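Local atomic coordinates of thioredoxin reductase (Streptococcus pyogenes, PDB entry 5UWY), a protein that probably uses NADPH, through its bound FAD and a redox-active disulfide, to reduce oxidised thioredoxin. Residues 256-261 against 275-280; 82-87 against 246-251; 103-108 against 297-302. One frame throughout, in Å; residues are numbered along the deposited sequence.

How the contacts relate
Three contacts show how one FAD-binding domain of the pyridine nucleotide-disulphide oxidoreductase type is tied together around its cofactor. Contact 1 supplies Gly275 and Asp276 at the FAD phosphate, while contact 2 supplies Val82 at the adenine; their centres lie about 14 Å apart. They meet directly where Ile259 N approaches Ile251 O at 2.9 Å, a probable hydrogen bond. Contact 3, its centre about 16 Å from those of the other two, packs helix 285-304 on the parallel sheet of the FAD-binding domain. Its Ile108 joins all three, since CG2 packs on Ile258 CD1 (3.6 Å) and CD1 packs on Val246 CG1 (3.5 Å). The side chain of Ile107 stays about 10 Å from FAD.

Contact 1: residues 256-261 against 275-280. With FAD (flavin-adenine dinucleotide), chain B.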
loop_
_atom_site.group_PDB
_atom_site.type_symbol
_atom_site.label_atom_id
_atom_site.label_comp_id
_atom_site.label_asym_id
_atom_site.label_seq_id
_atom_site.Cartn_x
_atom_site.Cartn_y
_atom_site.Cartn_z
ATOM N N GLY A 256 19.799 -11.635 -3.807
ATOM C CA GLY A 256 20.132 -10.237 -3.636
ATOM C C GLY A 256 19.003 -9.320 -3.221
ATOM O O GLY A 256 19.203 -8.101 -3.200
ATOM N N TRP A 257 17.830 -9.854 -2.896
ATOM C CA TRP A 257 16.724 -9.037 -2.419
ATOM C C TRP A 257 16.849 -8.830 -0.916
ATOM O O TRP A 257 17.245 -9.740 -0.183
ATOM C CB TRP A 257 15.381 -9.691 -2.757
ATOM C CG TRP A 257 15.307 -10.210 -4.162
ATOM C CD1 TRP A 257 15.718 -11.431 -4.607
ATOM C CD2 TRP A 257 14.804 -9.515 -5.307
ATOM N NE1 TRP A 257 15.497 -11.544 -5.956
ATOM C CE2 TRP A 257 14.938 -10.379 -6.411
ATOM C CE3 TRP A 257 14.254 -8.246 -5.507
ATOM C CZ2 TRP A 257 14.538 -10.017 -7.691
ATOM C CZ3 TRP A 257 13.858 -7.890 -6.780
ATOM C CH2 TRP A 257 14.007 -8.771 -7.854
ATOM N N ILE A 258 16.514 -7.626 -0.463
ATOM C CA ILE A 258 16.665 -7.275 0.944
ATOM C C ILE A 258 15.581 -7.964 1.760
ATOM O O ILE A 258 14.410 -8.009 1.362
ATOM C CB ILE A 258 16.622 -5.748 1.130
ATOM C CG1 ILE A 258 17.576 -5.070 0.149
ATOM C CG2 ILE A 258 16.988 -5.380 2.558
ATOM C CD1 ILE A 258 17.695 -3.584 0.345
ATOM N N ILE A 259 15.975 -8.505 2.911
ATOM C CA ILE A 259 15.054 -9.181 3.817
ATOM C C ILE A 259 14.561 -8.183 4.856
ATOM O O ILE A 259 15.364 -7.531 5.534
ATOM C CB ILE A 259 15.734 -10.381 4.496
ATOM C CG1 ILE A 259 15.960 -11.513 3.494
ATOM C CG2 ILE A 259 14.902 -10.864 5.673
ATOM C CD1 ILE A 259 17.330 -12.140 3.595
ATOM N N THR A 260 13.241 -8.051 4.974
ATOM C CA THR A 260 12.619 -7.237 6.011
ATOM C C THR A 260 11.500 -8.038 6.662
ATOM O O THR A 260 11.224 -9.181 6.286
ATOM C CB THR A 260 12.053 -5.921 5.456
ATOM O OG1 THR A 260 10.812 -6.179 4.787
ATOM C CG2 THR A 260 13.027 -5.267 4.488
ATOM N N ASP A 261 10.839 -7.418 7.637
ATOM C CA ASP A 261 9.699 -7.987 8.329
ATOM C C ASP A 261 8.460 -7.130 8.065
ATOM O O ASP A 261 8.446 -6.302 7.142
ATOM C CB ASP A 261 10.026 -8.096 9.816
ATOM C CG ASP A 261 10.234 -6.744 10.454
ATOM O OD1 ASP A 261 10.876 -5.895 9.808
ATOM O OD2 ASP A 261 9.758 -6.530 11.590
ATOM N N GLY A 275 9.494 -1.285 -1.082
ATOM C CA GLY A 275 9.252 -1.413 -2.500
ATOM C C GLY A 275 9.739 -2.736 -3.063
ATOM O O GLY A 275 9.738 -3.770 -2.401
ATOM N N ASP A 276 10.169 -2.676 -4.321
ATOM C CA ASP A 276 10.499 -3.844 -5.123
ATOM C C ASP A 276 11.886 -4.398 -4.847
ATOM O O ASP A 276 12.151 -5.558 -5.194
ATOM C CB ASP A 276 10.369 -3.482 -6.599
ATOM C CG ASP A 276 8.939 -3.215 -6.997
ATOM O OD1 ASP A 276 8.184 -2.690 -6.149
ATOM O OD2 ASP A 276 8.577 -3.492 -8.152
ATOM N N VAL A 277 12.768 -3.601 -4.240
ATOM C CA VAL A 277 14.056 -4.099 -3.788
ATOM C C VAL A 277 13.914 -5.168 -2.711
ATOM O O VAL A 277 14.910 -5.791 -2.320
ATOM C CB VAL A 277 14.916 -2.922 -3.280
ATOM C CG1 VAL A 277 14.617 -2.630 -1.815
ATOM C CG2 VAL A 277 16.392 -3.210 -3.488
ATOM N N ARG A 278 12.694 -5.404 -2.243
ATOM C CA ARG A 278 12.387 -6.292 -1.137
ATOM C C ARG A 278 12.153 -7.719 -1.617
ATOM O O ARG A 278 11.850 -7.972 -2.785
ATOM C CB ARG A 278 11.131 -5.805 -0.424
ATOM C CG ARG A 278 11.335 -4.741 0.630
ATOM C CD ARG A 278 10.583 -5.127 1.883
ATOM N NE ARG A 278 9.141 -5.138 1.646
ATOM C CZ ARG A 278 8.305 -6.032 2.164
ATOM N NH1 ARG A 278 7.010 -5.975 1.886
ATOM N NH2 ARG A 278 8.763 -6.976 2.977
ATOM N N GLN A 279 12.291 -8.655 -0.683
ATOM C CA GLN A 279 11.759 -10.003 -0.850
ATOM C C GLN A 279 10.243 -9.951 -0.719
ATOM O O GLN A 279 9.720 -9.795 0.387
ATOM C CB GLN A 279 12.353 -10.934 0.202
ATOM C CG GLN A 279 13.199 -12.062 -0.332
ATOM C CD GLN A 279 13.506 -13.094 0.738
ATOM O OE1 GLN A 279 13.185 -12.903 1.914
ATOM N NE2 GLN A 279 14.127 -14.197 0.336
ATOM N N LYS A 280 9.533 -10.074 -1.837
ATOM C CA LYS A 280 8.077 -10.043 -1.806
ATOM C C LYS A 280 7.552 -10.650 -3.096
ATOM O O LYS A 280 8.309 -10.929 -4.028
ATOM C CB LYS A 280 7.547 -8.619 -1.618
ATOM C CG LYS A 280 8.172 -7.595 -2.546
ATOM C CD LYS A 280 7.162 -6.541 -2.971
ATOM C CE LYS A 280 6.975 -5.494 -1.881
ATOM N NZ LYS A 280 6.321 -4.258 -2.385
HETATM P PA FAD B . 11.633 1.658 -8.497
HETATM O O1A FAD B . 10.601 2.660 -8.867
HETATM O O2A FAD B . 12.069 0.693 -9.603
HETATM O O5B FAD B . 12.915 2.354 -7.950
HETATM C C5B FAD B . 14.049 2.600 -8.806
HETATM C C4B FAD B . 14.681 3.913 -8.435
HETATM O O4B FAD B . 15.907 3.664 -7.705
HETATM C C3B FAD B . 15.049 4.806 -9.624
HETATM O O3B FAD B . 14.625 6.150 -9.418
HETATM C C2B FAD B . 16.573 4.676 -9.699
HETATM O O2B FAD B . 17.161 5.857 -10.234
HETATM C C1B FAD B . 16.912 4.503 -8.220
HETATM N N9A FAD B . 18.219 3.903 -7.951
HETATM C C8A FAD B . 18.606 2.603 -8.148
HETATM N N7A FAD B . 19.850 2.353 -7.809
HETATM C C5A FAD B . 20.310 3.576 -7.352
HETATM C C6A FAD B . 21.559 3.987 -6.843
HETATM N N6A FAD B . 22.607 3.174 -6.707
HETATM N N1A FAD B . 21.687 5.284 -6.477
HETATM C C2A FAD B . 20.640 6.100 -6.611
HETATM N N3A FAD B . 19.420 5.824 -7.075
HETATM C C4A FAD B . 19.322 4.538 -7.431
HETATM N N1 FAD B . 3.276 -0.642 -11.884
HETATM C C2 FAD B . 1.923 -0.690 -11.706
HETATM O O2 FAD B . 1.402 -0.447 -10.610
HETATM N N3 FAD B . 1.104 -1.014 -12.774
HETATM C C4 FAD B . 1.518 -1.313 -14.054
HETATM O O4 FAD B . 0.692 -1.587 -14.923
HETATM C C4X FAD B . 2.957 -1.264 -14.233
HETATM N N5 FAD B . 3.437 -1.536 -15.414
HETATM C C5X FAD B . 4.809 -1.493 -15.586
HETATM C C6 FAD B . 5.333 -1.781 -16.845
HETATM C C7 FAD B . 6.703 -1.750 -17.075
HETATM C C7M FAD B . 7.231 -2.067 -18.450
HETATM C C8 FAD B . 7.575 -1.423 -16.022
HETATM C C8M FAD B . 9.065 -1.380 -16.238
HETATM C C9 FAD B . 7.056 -1.134 -14.763
HETATM C C9A FAD B . 5.684 -1.167 -14.537
HETATM N N10 FAD B . 5.124 -0.896 -13.269
HETATM C C10 FAD B . 3.757 -0.922 -13.087
HETATM C "C1'" FAD B . 5.981 -0.509 -12.134
HETATM C "C2'" FAD B . 6.249 -1.636 -11.142
HETATM O "O2'" FAD B . 5.205 -1.718 -10.171
HETATM C "C3'" FAD B . 7.567 -1.358 -10.418
HETATM O "O3'" FAD B . 7.977 -2.566 -9.790
HETATM C "C4'" FAD B . 7.540 -0.241 -9.367
HETATM O "O4'" FAD B . 7.522 1.030 -10.018
HETATM C "C5'" FAD B . 8.725 -0.313 -8.425
HETATM O "O5'" FAD B . 8.649 0.769 -7.471
HETATM P P FAD B . 9.805 1.016 -6.422
HETATM O O1P FAD B . 9.760 -0.083 -5.357
HETATM O O2P FAD B . 9.791 2.389 -5.857
HETATM O O3P FAD B . 11.130 0.788 -7.270
HETATM O O HOH W 1 10.694 -9.995 3.161
#
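Backbone pairing between Ile258 and Arg278 joins residues 256-261 to 275-280 through a single beta bridge. Ile258 N donates to Val277 O at 3.1 Å, and Ile258 O receives Gln279 N at 3.0 Å. One residue is thus gripped through both its amide and its carbonyl. A water adds a further link by donating to both Thr260 O and Gln279 O.

Among the side chains, Arg278 supplies the polar bond. Its chain bends at chi2 and chi3 (-65° at the latter), which brings NH2 back to Thr260 OG1 at 2.8 Å; the bond is well bent (131°), the hydroxyl lies tilted from the guanidinium plane, and the arginine chain runs across the threonine. Apolar contact comes from Ile258 CD1 against Val277 CG1 (3.9 Å). Trp257 turns the edge of its indole to Asp276 O, with CZ3 at 3.3 Å, and Arg283 adds a cation-pi contact to the same ring. Ile259 CG1 lies alongside the Gln279 amide, near OE1.

FAD meets the start of 275-280, just after strand 271-273, where Gly275-Asp276 is consistent with the Gly-Asp of the second FAD-binding motif of this flavoprotein family. Asp276 N donates to FAD O1P at 2.8 Å, and Gly275 CA approaches the same oxygen. With its N-H directed at the phosphate, the backbone amide of Asp276 probably offsets part of the charge on O1P.

Contact 2: residues 82-87 against 246-251. With FAD (flavin-adenine dinucleotide), chain B.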
loop_
_atom_site.group_PDB
_atom_site.type_symbol
_atom_site.label_atom_id
_atom_site.label_comp_id
_atom_site.label_asym_id
_atom_site.label_seq_id
_atom_site.Cartn_x
_atom_site.Cartn_y
_atom_site.Cartn_z
ATOM N N VAL A 82 24.484 5.942 -5.302
ATOM C CA VAL A 82 25.024 5.430 -4.049
ATOM C C VAL A 82 25.885 4.206 -4.332
ATOM O O VAL A 82 25.441 3.244 -4.971
ATOM C CB VAL A 82 23.894 5.105 -3.066
ATOM C CG1 VAL A 82 24.455 4.507 -1.780
ATOM C CG2 VAL A 82 23.092 6.354 -2.760
ATOM N N GLN A 83 27.130 4.243 -3.862
ATOM C CA GLN A 83 28.045 3.120 -4.005
ATOM C C GLN A 83 28.136 2.263 -2.755
ATOM O O GLN A 83 28.358 1.054 -2.864
ATOM C CB GLN A 83 29.449 3.613 -4.371
ATOM C CG GLN A 83 29.792 3.480 -5.843
ATOM C CD GLN A 83 29.296 4.656 -6.656
ATOM O OE1 GLN A 83 29.276 5.788 -6.174
ATOM N NE2 GLN A 83 28.892 4.394 -7.894
ATOM N N LYS A 84 27.965 2.853 -1.574
ATOM C CA LYS A 84 28.101 2.091 -0.343
ATOM C C LYS A 84 27.302 2.788 0.752
ATOM O O LYS A 84 27.217 4.020 0.790
ATOM C CB LYS A 84 29.573 1.952 0.077
ATOM C CG LYS A 84 29.848 0.773 1.019
ATOM C CD LYS A 84 31.232 0.857 1.654
ATOM C CE LYS A 84 31.571 -0.400 2.448
ATOM N NZ LYS A 84 32.919 -0.297 3.077
ATOM N N ILE A 85 26.691 1.987 1.626
ATOM C CA ILE A 85 26.028 2.473 2.835
ATOM C C ILE A 85 26.629 1.707 4.004
ATOM O O ILE A 85 26.519 0.478 4.056
ATOM C CB ILE A 85 24.500 2.271 2.792
ATOM C CG1 ILE A 85 23.845 3.218 1.790
ATOM C CG2 ILE A 85 23.888 2.454 4.178
ATOM C CD1 ILE A 85 22.526 2.704 1.243
ATOM N N GLU A 86 27.275 2.408 4.929
ATOM C CA GLU A 86 27.900 1.723 6.053
ATOM C C GLU A 86 27.262 2.135 7.370
ATOM O O GLU A 86 26.803 3.268 7.539
ATOM C CB GLU A 86 29.410 1.964 6.108
ATOM C CG GLU A 86 30.175 0.926 5.325
ATOM C CD GLU A 86 29.624 -0.477 5.548
ATOM O OE1 GLU A 86 29.511 -0.913 6.709
ATOM O OE2 GLU A 86 29.251 -1.122 4.547
ATOM N N ASN A 87 27.244 1.189 8.301
ATOM C CA ASN A 87 26.540 1.324 9.566
ATOM C C ASN A 87 27.530 1.631 10.685
ATOM O O ASN A 87 28.632 1.074 10.728
ATOM C CB ASN A 87 25.764 0.039 9.880
ATOM C CG ASN A 87 25.086 0.081 11.228
ATOM O OD1 ASN A 87 24.664 1.142 11.689
ATOM N ND2 ASN A 87 24.967 -1.077 11.866
ATOM N N VAL A 246 24.809 -2.500 -0.958
ATOM C CA VAL A 246 24.552 -3.057 0.368
ATOM C C VAL A 246 25.077 -4.483 0.449
ATOM O O VAL A 246 24.623 -5.275 1.283
ATOM C CB VAL A 246 23.054 -3.011 0.723
ATOM C CG1 VAL A 246 22.607 -1.581 0.926
ATOM C CG2 VAL A 246 22.223 -3.696 -0.354
ATOM N N LYS A 247 26.036 -4.822 -0.417
ATOM C CA LYS A 247 26.627 -6.155 -0.372
ATOM C C LYS A 247 27.335 -6.405 0.953
ATOM O O LYS A 247 27.349 -7.539 1.446
ATOM C CB LYS A 247 27.605 -6.338 -1.533
ATOM N N ASP A 248 27.905 -5.356 1.551
ATOM C CA ASP A 248 28.695 -5.486 2.770
ATOM C C ASP A 248 27.850 -5.773 4.004
ATOM O O ASP A 248 28.409 -6.159 5.035
ATOM C CB ASP A 248 29.492 -4.202 3.005
ATOM C CG ASP A 248 30.030 -3.605 1.720
ATOM O OD1 ASP A 248 31.169 -3.940 1.334
ATOM O OD2 ASP A 248 29.301 -2.807 1.090
ATOM N N LEU A 249 26.531 -5.609 3.924
ATOM C CA LEU A 249 25.696 -5.514 5.113
ATOM C C LEU A 249 24.973 -6.808 5.463
ATOM O O LEU A 249 24.380 -6.885 6.544
ATOM C CB LEU A 249 24.672 -4.383 4.943
ATOM C CG LEU A 249 25.187 -2.939 4.974
ATOM C CD1 LEU A 249 25.975 -2.586 3.717
ATOM C CD2 LEU A 249 24.037 -1.960 5.170
ATOM N N GLU A 250 25.007 -7.814 4.586
ATOM C CA GLU A 250 24.385 -9.117 4.844
ATOM C C GLU A 250 22.895 -8.979 5.148
ATOM O O GLU A 250 22.346 -9.673 6.007
ATOM C CB GLU A 250 25.102 -9.859 5.974
ATOM C CG GLU A 250 26.517 -10.288 5.630
ATOM C CD GLU A 250 27.342 -10.610 6.860
ATOM O OE1 GLU A 250 28.082 -9.720 7.330
ATOM O OE2 GLU A 250 27.250 -11.752 7.358
ATOM N N ILE A 251 22.229 -8.070 4.433
ATOM C CA ILE A 251 20.792 -7.886 4.563
ATOM C C ILE A 251 20.033 -8.461 3.380
ATOM O O ILE A 251 18.794 -8.425 3.366
ATOM C CB ILE A 251 20.452 -6.396 4.751
ATOM C CG1 ILE A 251 20.530 -5.654 3.418
ATOM C CG2 ILE A 251 21.427 -5.767 5.724
ATOM C CD1 ILE A 251 20.386 -4.148 3.553
HETATM P PA FAD B . 11.633 1.658 -8.497
HETATM O O1A FAD B . 10.601 2.660 -8.867
HETATM O O2A FAD B . 12.069 0.693 -9.603
HETATM O O5B FAD B . 12.915 2.354 -7.950
HETATM C C5B FAD B . 14.049 2.600 -8.806
HETATM C C4B FAD B . 14.681 3.913 -8.435
HETATM O O4B FAD B . 15.907 3.664 -7.705
HETATM C C3B FAD B . 15.049 4.806 -9.624
HETATM O O3B FAD B . 14.625 6.150 -9.418
HETATM C C2B FAD B . 16.573 4.676 -9.699
HETATM O O2B FAD B . 17.161 5.857 -10.234
HETATM C C1B FAD B . 16.912 4.503 -8.220
HETATM N N9A FAD B . 18.219 3.903 -7.951
HETATM C C8A FAD B . 18.606 2.603 -8.148
HETATM N N7A FAD B . 19.850 2.353 -7.809
HETATM C C5A FAD B . 20.310 3.576 -7.352
HETATM C C6A FAD B . 21.559 3.987 -6.843
HETATM N N6A FAD B . 22.607 3.174 -6.707
HETATM N N1A FAD B . 21.687 5.284 -6.477
HETATM C C2A FAD B . 20.640 6.100 -6.611
HETATM N N3A FAD B . 19.420 5.824 -7.075
HETATM C C4A FAD B . 19.322 4.538 -7.431
HETATM N N1 FAD B . 3.276 -0.642 -11.884
HETATM C C2 FAD B . 1.923 -0.690 -11.706
HETATM O O2 FAD B . 1.402 -0.447 -10.610
HETATM N N3 FAD B . 1.104 -1.014 -12.774
HETATM C C4 FAD B . 1.518 -1.313 -14.054
HETATM O O4 FAD B . 0.692 -1.587 -14.923
HETATM C C4X FAD B . 2.957 -1.264 -14.233
HETATM N N5 FAD B . 3.437 -1.536 -15.414
HETATM C C5X FAD B . 4.809 -1.493 -15.586
HETATM C C6 FAD B . 5.333 -1.781 -16.845
HETATM C C7 FAD B . 6.703 -1.750 -17.075
HETATM C C7M FAD B . 7.231 -2.067 -18.450
HETATM C C8 FAD B . 7.575 -1.423 -16.022
HETATM C C8M FAD B . 9.065 -1.380 -16.238
HETATM C C9 FAD B . 7.056 -1.134 -14.763
HETATM C C9A FAD B . 5.684 -1.167 -14.537
HETATM N N10 FAD B . 5.124 -0.896 -13.269
HETATM C C10 FAD B . 3.757 -0.922 -13.087
HETATM C "C1'" FAD B . 5.981 -0.509 -12.134
HETATM C "C2'" FAD B . 6.249 -1.636 -11.142
HETATM O "O2'" FAD B . 5.205 -1.718 -10.171
HETATM C "C3'" FAD B . 7.567 -1.358 -10.418
HETATM O "O3'" FAD B . 7.977 -2.566 -9.790
HETATM C "C4'" FAD B . 7.540 -0.241 -9.367
HETATM O "O4'" FAD B . 7.522 1.030 -10.018
HETATM C "C5'" FAD B . 8.725 -0.313 -8.425
HETATM O "O5'" FAD B . 8.649 0.769 -7.471
HETATM P P FAD B . 9.805 1.016 -6.422
HETATM O O1P FAD B . 9.760 -0.083 -5.357
HETATM O O2P FAD B . 9.791 2.389 -5.857
HETATM O O3P FAD B . 11.130 0.788 -7.270
#
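Ile85 and Val246 bring the backbones of 82-87 and 246-251 closest, with CA atoms 6.2 Å apart, and no hydrogen bond crosses between them. The first segment runs into strand 84-87, an outer strand of the three-stranded antiparallel sheet in the FAD-binding domain; the second is a turn in which Leu249 N bonds to Val246 O.

Leu249 sets aliphatic methyls against two oxygens. The Ile85 carbonyl oxygen points into the fork of its side chain, towards CD1 and, less closely, CD2, and CD1 also meets Glu86 OE2. The apolar pair is Ile85 CD1 with Val246 CG1, a looser touch at 4.3 Å; the same Ile85 side chain packs on Val94 of the adjoining strand 92-95 and on Ile10 of the parallel sheet.

Charged side chains border this patch. Lys84 stays extended beyond CG and lies across Asp248, its CE 3.6 Å from OD2. Its NZ remains 4.4 Å from Asp248 OD1, too long for a salt bridge. Glu86 instead folds at chi2 (-42°), placing OE2 3.8 Å from Asp248 OD2, and the two carboxylate planes stand almost perpendicular. These like charges would probably raise each other's proton affinity, with the nearby lysine opposing that effect.

At the start of the first segment the cofactor adenine is read by main chain: Val82 N donates to FAD N1A at 3.1 Å, while FAD N6A gives a weak bond to Val82 O.

Contact 3: residues 103-108 against 297-302; sequences AKTVII and QGVYHY
Val299 of helix 285-304 meets strand 105-108 through both of its methyl groups, in a buried example of helix-on-sheet packing without a hydrogen bond between the two segments. The segment axes approach to 10.1 Å and run nearly antiparallel, at 157°. Both methyls flank the Thr105 hydroxyl, CG1 lying 3.7 Å from OG1, and Val299 CG2 also reaches Ile107 CD1, at 3.7 Å. With CG1 anti to the backbone N (chi1 165°), the valine fork faces two residues that project from the same side of the strand, crossing each of them at a slant. The buried Thr105 hydroxyl is satisfied by Asp6 O and Thr7 OG1 of strand 5-10.

One residue on, Tyr300 points from the other side of the helix and meets Tyr161 of the second subunit edge-to-face. His301 follows on that outer side, packing against Glu157 of the second subunit.

Tyr302 returns the helix to the strand, where its ring atom CD2 comes 3.8 Å from Thr105 CG2. The side chains of Thr105 and Tyr302 run antiparallel alongside one another. CE2 of the same ring reaches Lys104 O more distantly, at 4.3 Å, close to the corner where the chain passes from one sheet to another. Within the helix, Tyr302 N bonds to Gly298 O, and beyond it the ring meets Phe306.

Strand 105-108 lies between strands 5-10 and 271-273 in the parallel sheet of this Rossmann-like domain, and helix 285-304 rests between that sheet and the second subunit.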
loop_
_atom_site.group_PDB
_atom_site.type_symbol
_atom_site.label_atom_id
_atom_site.label_comp_id
_atom_site.label_asym_id
_atom_site.label_seq_id
_atom_site.Cartn_x
_atom_site.Cartn_y
_atom_site.Cartn_z
ATOM N N ALA A 103 23.231 10.045 8.149
ATOM C CA ALA A 103 21.839 10.061 8.571
ATOM C C ALA A 103 21.656 9.107 9.735
ATOM O O ALA A 103 22.425 8.159 9.920
ATOM C CB ALA A 103 20.886 9.673 7.438
ATOM N N LYS A 104 20.612 9.371 10.518
ATOM C CA LYS A 104 20.249 8.465 11.597
ATOM C C LYS A 104 19.503 7.243 11.076
ATOM O O LYS A 104 19.565 6.175 11.696
ATOM C CB LYS A 104 19.402 9.198 12.641
ATOM C CG LYS A 104 19.793 10.653 12.846
ATOM C CD LYS A 104 18.966 11.301 13.944
ATOM C CE LYS A 104 19.750 12.396 14.653
ATOM N NZ LYS A 104 19.566 12.336 16.130
ATOM N N THR A 105 18.795 7.376 9.949
ATOM C CA THR A 105 18.098 6.258 9.326
ATOM C C THR A 105 18.296 6.284 7.817
ATOM O O THR A 105 18.322 7.352 7.189
ATOM C CB THR A 105 16.588 6.260 9.631
ATOM O OG1 THR A 105 15.970 7.402 9.022
ATOM C CG2 THR A 105 16.322 6.262 11.131
ATOM N N VAL A 106 18.416 5.088 7.249
ATOM C CA VAL A 106 18.480 4.872 5.809
ATOM C C VAL A 106 17.273 4.035 5.408
ATOM O O VAL A 106 17.003 2.997 6.023
ATOM C CB VAL A 106 19.791 4.172 5.401
ATOM C CG1 VAL A 106 19.606 3.369 4.122
ATOM C CG2 VAL A 106 20.909 5.184 5.251
ATOM N N ILE A 107 16.540 4.490 4.397
ATOM C CA ILE A 107 15.464 3.708 3.797
ATOM C C ILE A 107 15.885 3.362 2.377
ATOM O O ILE A 107 16.116 4.255 1.554
ATOM C CB ILE A 107 14.123 4.456 3.812
ATOM C CG1 ILE A 107 13.844 5.035 5.200
ATOM C CG2 ILE A 107 12.995 3.520 3.414
ATOM C CD1 ILE A 107 12.476 5.667 5.324
ATOM N N ILE A 108 15.992 2.070 2.091
ATOM C CA ILE A 108 16.449 1.594 0.790
ATOM C C ILE A 108 15.232 1.379 -0.101
ATOM O O ILE A 108 14.373 0.540 0.193
ATOM C CB ILE A 108 17.272 0.307 0.931
ATOM C CG1 ILE A 108 18.323 0.500 2.026
ATOM C CG2 ILE A 108 17.925 -0.057 -0.396
ATOM C CD1 ILE A 108 19.508 -0.404 1.909
ATOM N N GLN A 297 6.633 6.193 8.434
ATOM C CA GLN A 297 6.088 6.405 9.768
ATOM C C GLN A 297 6.901 5.686 10.840
ATOM O O GLN A 297 6.918 6.123 11.997
ATOM C CB GLN A 297 4.624 5.965 9.817
ATOM C CG GLN A 297 3.862 6.487 11.024
ATOM C CD GLN A 297 3.987 7.991 11.184
ATOM O OE1 GLN A 297 3.967 8.738 10.205
ATOM N NE2 GLN A 297 4.119 8.441 12.427
ATOM N N GLY A 298 7.587 4.598 10.482
ATOM C CA GLY A 298 8.397 3.891 11.459
ATOM C C GLY A 298 9.675 4.620 11.823
ATOM O O GLY A 298 10.226 4.412 12.911
ATOM N N VAL A 299 10.168 5.475 10.922
ATOM C CA VAL A 299 11.348 6.280 11.230
ATOM C C VAL A 299 11.135 7.076 12.512
ATOM O O VAL A 299 12.006 7.113 13.391
ATOM C CB VAL A 299 11.695 7.200 10.048
ATOM C CG1 VAL A 299 12.667 8.272 10.496
ATOM C CG2 VAL A 299 12.290 6.392 8.917
ATOM N N TYR A 300 9.966 7.714 12.643
ATOM C CA TYR A 300 9.704 8.506 13.840
ATOM C C TYR A 300 9.763 7.652 15.099
ATOM O O TYR A 300 10.315 8.080 16.117
ATOM C CB TYR A 300 8.346 9.199 13.756
ATOM C CG TYR A 300 7.916 9.751 15.098
ATOM C CD1 TYR A 300 8.510 10.897 15.615
ATOM C CD2 TYR A 300 6.950 9.110 15.866
ATOM C CE1 TYR A 300 8.142 11.399 16.846
ATOM C CE2 TYR A 300 6.577 9.606 17.101
ATOM C CZ TYR A 300 7.177 10.752 17.586
ATOM O OH TYR A 300 6.814 11.256 18.813
ATOM N N HIS A 301 9.184 6.451 15.058
ATOM C CA HIS A 301 9.192 5.586 16.235
ATOM C C HIS A 301 10.616 5.190 16.610
ATOM O O HIS A 301 11.015 5.282 17.782
ATOM C CB HIS A 301 8.330 4.348 15.979
ATOM C CG HIS A 301 8.008 3.566 17.215
ATOM N ND1 HIS A 301 8.310 2.228 17.350
ATOM C CD2 HIS A 301 7.407 3.934 18.372
ATOM C CE1 HIS A 301 7.908 1.805 18.536
ATOM N NE2 HIS A 301 7.359 2.821 19.176
ATOM N N TYR A 302 11.402 4.758 15.618
ATOM C CA TYR A 302 12.792 4.397 15.883
ATOM C C TYR A 302 13.564 5.569 16.482
ATOM O O TYR A 302 14.351 5.386 17.419
ATOM C CB TYR A 302 13.465 3.906 14.599
ATOM C CG TYR A 302 14.921 3.526 14.774
ATOM C CD1 TYR A 302 15.279 2.280 15.275
ATOM C CD2 TYR A 302 15.938 4.413 14.438
ATOM C CE1 TYR A 302 16.608 1.929 15.438
ATOM C CE2 TYR A 302 17.269 4.071 14.599
ATOM C CZ TYR A 302 17.599 2.827 15.098
ATOM O OH TYR A 302 18.922 2.481 15.259
#